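Local coordinates for protein crustacyanin (PDB 1I4U) that binds the carotenoid astaxanthin as a lipocalin subunit of crustacyanin, the complex that gives the lobster carapace its blue colour, at residues Trp35-Leu40 / Phe134-Ser139; Ser113-Leu118 / Lys148-Ala153. One frame throughout, in Å; residues are numbered along the deposited sequence.

Contact 1: Trp35-Leu40 / Phe134-Ser139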
ATOM      1  N   TRP A  35      -0.964  18.176  13.387  1.00 11.14           N
ATOM      2  CA  TRP A  35      -2.012  17.313  13.921  1.00 10.63           C
ATOM      3  C   TRP A  35      -1.397  16.222  14.809  1.00 11.55           C
ATOM      4  O   TRP A  35      -0.429  15.574  14.395  1.00 14.85           O
ATOM      5  CB  TRP A  35      -2.740  16.605  12.807  1.00 11.13           C
ATOM      6  CG  TRP A  35      -3.675  17.383  11.935  1.00 11.54           C
ATOM      7  CD1 TRP A  35      -3.387  17.834  10.680  1.00 12.82           C
ATOM      8  CD2 TRP A  35      -5.005  17.777  12.210  1.00 11.30           C
ATOM      9  NE1 TRP A  35      -4.482  18.491  10.162  1.00 14.47           N
ATOM     10  CE2 TRP A  35      -5.493  18.476  11.084  1.00 12.55           C
ATOM     11  CE3 TRP A  35      -5.830  17.605  13.324  1.00 11.45           C
ATOM     12  CZ2 TRP A  35      -6.789  19.016  11.007  1.00 12.85           C
ATOM     13  CZ3 TRP A  35      -7.097  18.120  13.275  1.00 11.52           C
ATOM     14  CH2 TRP A  35      -7.553  18.818  12.135  1.00 13.22           C
ATOM     15  N   TYR A  36      -1.943  16.004  15.967  1.00 10.13           N
ATOM     16  CA  TYR A  36      -1.507  14.951  16.863  1.00 10.28           C
ATOM     17  C   TYR A  36      -2.429  13.755  16.710  1.00 11.38           C
ATOM     18  O   TYR A  36      -3.636  13.885  16.560  1.00 14.21           O
ATOM     19  CB  TYR A  36      -1.575  15.447  18.319  1.00 10.96           C
ATOM     20  CG  TYR A  36      -0.699  16.659  18.561  1.00 10.92           C
ATOM     21  CD1 TYR A  36      -1.173  17.935  18.355  1.00 11.84           C
ATOM     22  CD2 TYR A  36       0.635  16.526  18.975  1.00 12.57           C
ATOM     23  CE1 TYR A  36      -0.376  19.050  18.566  1.00 13.14           C
ATOM     24  CE2 TYR A  36       1.433  17.633  19.167  1.00 13.46           C
ATOM     25  CZ  TYR A  36       0.926  18.909  18.959  1.00 14.20           C
ATOM     26  OH  TYR A  36       1.708  20.000  19.160  1.00 19.32           O
ATOM     27  N   GLN A  37      -1.876  12.546  16.755  1.00 11.48           N
ATOM     28  CA  GLN A  37      -2.710  11.347  16.676  1.00 11.31           C
ATOM     29  C   GLN A  37      -3.258  11.059  18.052  1.00 11.98           C
ATOM     30  O   GLN A  37      -2.506  10.628  18.931  1.00 13.01           O
ATOM     31  CB  GLN A  37      -1.874  10.173  16.185  1.00 11.04           C
ATOM     32  CG  GLN A  37      -2.687   8.861  16.045  1.00 11.67           C
ATOM     33  CD  GLN A  37      -1.711   7.780  15.657  1.00 11.01           C
ATOM     34  OE1 GLN A  37      -1.305   7.531  14.520  1.00 13.09           O
ATOM     35  NE2 GLN A  37      -1.104   7.022  16.506  1.00 13.27           N
ATOM     36  N   PHE A  38      -4.566  11.275  18.230  1.00 12.03           N
ATOM     37  CA  PHE A  38      -5.200  11.065  19.522  1.00 11.46           C
ATOM     38  C   PHE A  38      -5.424   9.588  19.816  1.00 11.42           C
ATOM     39  O   PHE A  38      -5.233   9.157  20.948  1.00 12.24           O
ATOM     40  CB  PHE A  38      -6.520  11.825  19.558  1.00 12.07           C
ATOM     41  CG  PHE A  38      -7.312  11.648  20.824  1.00 13.53           C
ATOM     42  CD1 PHE A  38      -6.921  12.281  21.995  1.00 17.11           C
ATOM     43  CD2 PHE A  38      -8.406  10.810  20.826  1.00 15.05           C
ATOM     44  CE1 PHE A  38      -7.616  12.085  23.164  1.00 19.38           C
ATOM     45  CE2 PHE A  38      -9.127  10.646  21.981  1.00 19.04           C
ATOM     46  CZ  PHE A  38      -8.741  11.269  23.166  1.00 20.14           C
ATOM     47  N   ALA A  39      -5.876   8.854  18.796  1.00 11.57           N
ATOM     48  CA  ALA A  39      -6.190   7.426  18.967  1.00 11.42           C
ATOM     49  C   ALA A  39      -6.199   6.782  17.576  1.00 11.82           C
ATOM     50  O   ALA A  39      -6.381   7.474  16.567  1.00 11.70           O
ATOM     51  CB  ALA A  39      -7.522   7.148  19.644  1.00 13.06           C
ATOM     52  N   LEU A  40      -6.019   5.477  17.540  1.00 10.96           N
ATOM     53  CA  LEU A  40      -6.061   4.717  16.291  1.00 11.42           C
ATOM     54  C   LEU A  40      -6.468   3.274  16.586  1.00 11.24           C
ATOM     55  O   LEU A  40      -6.257   2.790  17.694  1.00 13.07           O
ATOM     56  CB  LEU A  40      -4.739   4.771  15.516  1.00 10.67           C
ATOM     57  CG  LEU A  40      -3.642   3.828  15.920  1.00 10.76           C
ATOM     58  CD1 LEU A  40      -2.499   3.924  14.904  1.00 11.75           C
ATOM     59  CD2 LEU A  40      -3.112   4.116  17.318  1.00 12.74           C
ATOM     60  N   PHE A 134      -8.315   6.532  12.505  1.00 10.81           N
ATOM     61  CA  PHE A 134      -7.522   7.480  13.291  1.00 10.66           C
ATOM     62  C   PHE A 134      -8.386   8.640  13.729  1.00 11.61           C
ATOM     63  O   PHE A 134      -9.206   9.095  12.972  1.00 11.92           O
ATOM     64  CB  PHE A 134      -6.359   8.047  12.497  1.00 11.43           C
ATOM     65  CG  PHE A 134      -5.500   7.052  11.738  1.00 10.85           C
ATOM     66  CD1 PHE A 134      -5.932   6.546  10.530  1.00 13.18           C
ATOM     67  CD2 PHE A 134      -4.283   6.617  12.248  1.00 12.65           C
ATOM     68  CE1 PHE A 134      -5.157   5.630   9.854  1.00 13.89           C
ATOM     69  CE2 PHE A 134      -3.501   5.714  11.540  1.00 12.72           C
ATOM     70  CZ  PHE A 134      -3.956   5.214  10.353  1.00 14.01           C
ATOM     71  N   ILE A 135      -8.115   9.130  14.938  1.00 11.07           N
ATOM     72  CA  ILE A 135      -8.661  10.378  15.436  1.00 11.35           C
ATOM     73  C   ILE A 135      -7.476  11.311  15.599  1.00 11.57           C
ATOM     74  O   ILE A 135      -6.539  10.968  16.350  1.00 11.90           O
ATOM     75  CB  ILE A 135      -9.460  10.207  16.737  1.00 12.45           C
ATOM     76  CG1 ILE A 135     -10.663   9.277  16.520  1.00 13.65           C
ATOM     77  CG2 ILE A 135      -9.953  11.511  17.336  1.00 15.33           C
ATOM     78  CD1 ILE A 135     -11.336   8.821  17.818  1.00 17.33           C
ATOM     79  N   PHE A 136      -7.506  12.423  14.897  1.00 12.03           N
ATOM     80  CA  PHE A 136      -6.498  13.473  15.001  1.00 12.59           C
ATOM     81  C   PHE A 136      -7.045  14.711  15.759  1.00 11.59           C
ATOM     82  O   PHE A 136      -8.244  14.996  15.671  1.00 11.88           O
ATOM     83  CB  PHE A 136      -6.098  13.940  13.622  1.00 15.04           C
ATOM     84  CG  PHE A 136      -5.103  13.175  12.796  1.00 15.20           C
ATOM     85  CD1 PHE A 136      -4.697  11.879  13.110  1.00 15.21           C
ATOM     86  CD2 PHE A 136      -4.540  13.781  11.652  1.00 15.88           C
ATOM     87  CE1 PHE A 136      -3.731  11.212  12.376  1.00 17.53           C
ATOM     88  CE2 PHE A 136      -3.550  13.126  10.907  1.00 17.42           C
ATOM     89  CZ  PHE A 136      -3.177  11.851  11.272  1.00 18.89           C
ATOM     90  N   SER A 137      -6.157  15.362  16.477  1.00 11.64           N
ATOM     91  CA  SER A 137      -6.458  16.557  17.243  1.00 10.53           C
ATOM     92  C   SER A 137      -5.467  17.661  16.914  1.00  9.94           C
ATOM     93  O   SER A 137      -4.315  17.400  16.624  1.00 10.40           O
ATOM     94  CB  SER A 137      -6.416  16.246  18.726  1.00 12.06           C
ATOM     95  OG  SER A 137      -6.713  17.418  19.497  1.00 13.57           O
ATOM     96  N   ARG A 138      -5.923  18.911  17.032  1.00 10.51           N
ATOM     97  CA  ARG A 138      -4.965  20.013  16.942  1.00 10.27           C
ATOM     98  C   ARG A 138      -4.157  20.237  18.211  1.00 10.80           C
ATOM     99  O   ARG A 138      -3.224  21.069  18.183  1.00 12.66           O
ATOM    100  CB  ARG A 138      -5.685  21.296  16.522  1.00 11.01           C
ATOM    101  CG  ARG A 138      -6.194  21.323  15.103  1.00 12.00           C
ATOM    102  CD  ARG A 138      -5.098  21.140  14.078  1.00 11.10           C
ATOM    103  NE  ARG A 138      -5.570  21.528  12.753  1.00 11.71           N
ATOM    104  CZ  ARG A 138      -4.762  21.656  11.703  1.00 11.45           C
ATOM    105  NH1 ARG A 138      -3.470  21.439  11.789  1.00 13.10           N
ATOM    106  NH2 ARG A 138      -5.276  22.026  10.536  1.00 13.03           N
ATOM    107  N   SER A 139      -4.441  19.523  19.255  1.00 11.28           N
ATOM    108  CA  SER A 139      -3.734  19.584  20.526  1.00 14.18           C
ATOM    109  C   SER A 139      -3.424  18.206  21.042  1.00 13.79           C
ATOM    110  O   SER A 139      -3.873  17.168  20.532  1.00 13.95           O
ATOM    111  CB  SER A 139      -4.583  20.395  21.508  1.00 17.31           C
ATOM    112  OG  SER A 139      -5.917  20.064  21.513  1.00 29.80           O
TER
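The tryptophan-arginine stack of the lipocalin barrel joins W35 of the first barrel strand to R138, just past the end of the last. The guanidinium of R138 lies flat on the indole, with the planes 15° apart. R138 CZ sits 3.7 Å from the centroid of the W35 five-membered ring, a cation-pi contact over the face. R138 CD stands over the six-membered ring of the same indole. The arginine chain bends back at chi2 (-59°), which carries the guanidinium over the ring although its CB points away from the other strand. Carbonyl oxygens of A32, V34 and Y112 accept from the guanidinium, and Y31 O accepts from W35 NE1. The three bonds hold the guanidinium's rotation; the one from NE1 helps to orient the indole.

Strands 33-41 and 128-137 run antiparallel and close the lipocalin beta barrel, first strand against last. Y36 and S137 form a hydrogen-bonded pair: Y36 N to S137 O is 2.8 Å, and S137 N to Y36 O is 2.9 Å. The register then slips by one residue in a classic beta bulge. I135 O accepts from two amides in its carbonyl plane, F38 N at 2.7 Å and A39 N at 3.3 Å. Past the bulge, I135 N gives a nearly straight bond (174°) to A39 O.

The bulge turns the F38 CB toward strand 128-137, and F38 CD2 packs alongside I135 CG2 at 3.9 Å. On the face carrying Q37 and L40, the F134 ring meets the L40 side chain. F136 CD2 touches W35 CB at 3.5 Å, and the two rings are oblique. On the face carrying Y36, the edge of the tyrosine ring meets R138 O in its plane.

Contact 2: Ser113-Leu118 / Lys148-Ala153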
ATOM      1  N   SER A 113     -10.082  22.952  12.732  1.00 13.10           N
ATOM      2  CA  SER A 113      -9.489  23.622  13.888  1.00 12.42           C
ATOM      3  C   SER A 113      -9.425  22.782  15.142  1.00 11.51           C
ATOM      4  O   SER A 113      -8.700  23.223  16.067  1.00 10.95           O
ATOM      5  CB  SER A 113     -10.241  24.914  14.147  1.00 15.14           C
ATOM      6  OG  SER A 113     -11.547  24.684  14.383  1.00 20.36           O
ATOM      7  N   ASN A 114     -10.109  21.647  15.263  1.00 11.27           N
ATOM      8  CA  ASN A 114     -10.054  20.849  16.475  1.00 10.97           C
ATOM      9  C   ASN A 114      -9.716  19.386  16.186  1.00 11.59           C
ATOM     10  O   ASN A 114      -8.863  18.801  16.861  1.00 11.89           O
ATOM     11  CB  ASN A 114     -11.373  20.907  17.240  1.00 10.99           C
ATOM     12  CG  ASN A 114     -11.631  22.326  17.702  1.00 11.13           C
ATOM     13  OD1 ASN A 114     -11.071  22.729  18.735  1.00 12.01           O
ATOM     14  ND2 ASN A 114     -12.396  23.055  16.945  1.00 14.34           N
ATOM     15  N   TYR A 115     -10.426  18.776  15.218  1.00 11.30           N
ATOM     16  CA  TYR A 115     -10.323  17.335  15.046  1.00 11.71           C
ATOM     17  C   TYR A 115     -10.393  16.935  13.598  1.00 11.74           C
ATOM     18  O   TYR A 115     -10.951  17.654  12.783  1.00 12.81           O
ATOM     19  CB  TYR A 115     -11.479  16.668  15.854  1.00 12.25           C
ATOM     20  CG  TYR A 115     -12.821  16.838  15.220  1.00 14.41           C
ATOM     21  CD1 TYR A 115     -13.542  18.013  15.412  1.00 15.11           C
ATOM     22  CD2 TYR A 115     -13.370  15.861  14.402  1.00 17.05           C
ATOM     23  CE1 TYR A 115     -14.773  18.197  14.840  1.00 15.02           C
ATOM     24  CE2 TYR A 115     -14.597  16.052  13.821  1.00 17.18           C
ATOM     25  CZ  TYR A 115     -15.290  17.213  14.036  1.00 16.11           C
ATOM     26  OH  TYR A 115     -16.531  17.464  13.469  1.00 20.46           O
ATOM     27  N   ALA A 116      -9.962  15.690  13.352  1.00 12.19           N
ATOM     28  CA  ALA A 116     -10.171  15.009  12.098  1.00 12.09           C
ATOM     29  C   ALA A 116     -10.340  13.508  12.360  1.00 12.19           C
ATOM     30  O   ALA A 116      -9.704  12.933  13.260  1.00 13.63           O
ATOM     31  CB  ALA A 116      -9.057  15.238  11.100  1.00 13.89           C
ATOM     32  N   CYS A 117     -11.248  12.894  11.597  1.00 13.22           N
ATOM     33  CA  CYS A 117     -11.547  11.482  11.681  1.00 12.64           C
ATOM     34  C   CYS A 117     -11.116  10.874  10.333  1.00 11.96           C
ATOM     35  O   CYS A 117     -11.700  11.223   9.310  1.00 13.19           O
ATOM     36  CB  CYS A 117     -13.029  11.247  11.928  1.00 13.32           C
ATOM     37  SG  CYS A 117     -13.857  12.399  13.076  1.00 14.84           S
ATOM     38  N   LEU A 118     -10.106  10.006  10.380  1.00 11.26           N
ATOM     39  CA  LEU A 118      -9.484   9.479   9.148  1.00 11.89           C
ATOM     40  C   LEU A 118      -9.705   7.997   8.999  1.00 11.66           C
ATOM     41  O   LEU A 118      -9.751   7.256   9.999  1.00 12.08           O
ATOM     42  CB  LEU A 118      -7.990   9.749   9.184  1.00 12.78           C
ATOM     43  CG  LEU A 118      -7.584  11.199   9.532  1.00 13.58           C
ATOM     44  CD1 LEU A 118      -6.045  11.276   9.532  1.00 16.28           C
ATOM     45  CD2 LEU A 118      -8.275  12.181   8.637  1.00 15.52           C
ATOM     46  N   LYS A 148     -16.575  12.176  20.342  1.00 16.79           N
ATOM     47  CA  LYS A 148     -17.884  11.605  20.047  1.00 18.79           C
ATOM     48  C   LYS A 148     -18.333  11.863  18.604  1.00 18.72           C
ATOM     49  O   LYS A 148     -19.037  11.053  18.005  1.00 19.59           O
ATOM     50  CB  LYS A 148     -18.919  12.202  20.998  1.00 20.54           C
ATOM     51  CG  LYS A 148     -18.995  11.717  22.426  1.00 32.43           C
ATOM     52  CD  LYS A 148     -19.938  12.640  23.226  1.00 44.83           C
ATOM     53  CE  LYS A 148     -20.044  12.386  24.707  1.00 56.04           C
ATOM     54  NZ  LYS A 148     -18.805  12.607  25.481  1.00 62.69           N
ATOM     55  N   LYS A 149     -17.880  12.996  18.056  1.00 18.14           N
ATOM     56  CA  LYS A 149     -18.154  13.240  16.637  1.00 17.84           C
ATOM     57  C   LYS A 149     -17.507  12.165  15.798  1.00 17.76           C
ATOM     58  O   LYS A 149     -18.124  11.593  14.878  1.00 18.87           O
ATOM     59  CB  LYS A 149     -17.728  14.638  16.168  1.00 18.60           C
ATOM     60  CG  LYS A 149     -18.621  15.737  16.862  1.00 25.10           C
ATOM     61  CD  LYS A 149     -18.046  17.108  16.646  1.00 34.30           C
ATOM     62  CE  LYS A 149     -18.202  18.057  17.856  1.00 43.62           C
ATOM     63  NZ  LYS A 149     -19.641  18.241  18.153  1.00 60.46           N
ATOM     64  N   CYS A 150     -16.208  11.864  16.104  1.00 15.78           N
ATOM     65  CA  CYS A 150     -15.597  10.803  15.331  1.00 17.20           C
ATOM     66  C   CYS A 150     -16.267   9.460  15.618  1.00 18.82           C
ATOM     67  O   CYS A 150     -16.431   8.713  14.661  1.00 19.04           O
ATOM     68  CB  CYS A 150     -14.102  10.718  15.617  1.00 16.20           C
ATOM     69  SG  CYS A 150     -13.070  12.039  14.948  1.00 14.70           S
ATOM     70  N   GLU A 151     -16.643   9.193  16.864  1.00 18.97           N
ATOM     71  CA  GLU A 151     -17.274   7.905  17.155  1.00 19.95           C
ATOM     72  C   GLU A 151     -18.496   7.728  16.276  1.00 22.39           C
ATOM     73  O   GLU A 151     -18.693   6.640  15.740  1.00 22.83           O
ATOM     74  CB  GLU A 151     -17.606   7.786  18.639  1.00 23.50           C
ATOM     75  CG  GLU A 151     -18.313   6.447  18.915  1.00 35.63           C
ATOM     76  CD  GLU A 151     -18.839   6.298  20.336  1.00 43.43           C
ATOM     77  OE1 GLU A 151     -18.847   7.283  21.106  1.00 52.67           O
ATOM     78  OE2 GLU A 151     -19.252   5.182  20.734  1.00 54.45           O
ATOM     79  N   ALA A 152     -19.291   8.816  16.170  1.00 19.62           N
ATOM     80  CA  ALA A 152     -20.508   8.756  15.366  1.00 20.75           C
ATOM     81  C   ALA A 152     -20.170   8.449  13.924  1.00 22.55           C
ATOM     82  O   ALA A 152     -20.773   7.605  13.272  1.00 24.18           O
ATOM     83  CB  ALA A 152     -21.315  10.032  15.474  1.00 22.57           C
ATOM     84  N   ALA A 153     -19.136   9.135  13.423  1.00 22.44           N
ATOM     85  CA  ALA A 153     -18.753   8.986  12.020  1.00 20.27           C
ATOM     86  C   ALA A 153     -18.310   7.569  11.702  1.00 20.62           C
ATOM     87  O   ALA A 153     -18.647   7.015  10.659  1.00 21.83           O
ATOM     88  CB  ALA A 153     -17.662   9.969  11.621  1.00 20.96           C
TER
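The disulfide C117-C150 ties barrel strand 115-123 to helix 144-156, the helix that packs against the outside of the lipocalin barrel. It is a covalent link: C117 SG to C150 SG is 2.1 Å, with a chi3 of -88°, close to the relaxed value for a disulfide. Both CB atoms point across the gap, and the CA atoms of C117 and C150 come within 5.5 Å. The axes of strand residues 115-118 and helix residues 148-153 run 22° apart and approach to 8.5 Å.

Apolar packing flanks the bridge. C150 SG makes an oblique sulfur-aromatic contact with Y115, 3.9 Å from its CD2. C117 SG lies in the plane of the same ring, at its edge. C150 also touches I135 of strand 128-137, and F154 of the helix packs on C117.

No hydrogen bond passes directly between the two segments. The phenol oxygen of Y115 is hydrogen-bonded to E109 of the adjoining strand 102-110. K149 meets this tyrosine with the methylenes of its chain, crossing it at about a right angle. Bends at chi3 and chi4 carry the end of the lysine away from the strand, although its CB points toward it. K149 CD comes to 3.5 Å from Y115 OH.

How the contacts relate
Contacts 1 and 2 meet at the same part of the barrel wall, through neighbouring strands 128-137 and 115-123. Their centres are about 9 Å apart. Probable backbone hydrogen bonds join them: F136 N to A116 O at 2.8 Å, and L118 N to F134 O at 2.9 Å. F136 CE2 also packs on L118 CD1 at 3.4 Å. At the strand end, R138 CG lies 3.3 Å from S113 O. I135 of contact 1 points to the helix side, where it touches C150 of contact 2. F136, the next residue, lies on the other face of the sheet. Its side chain is about 4 Å, nearest atoms, from a bound methylpentanediol, probably from the crystallisation liquor, which may mark a pocket.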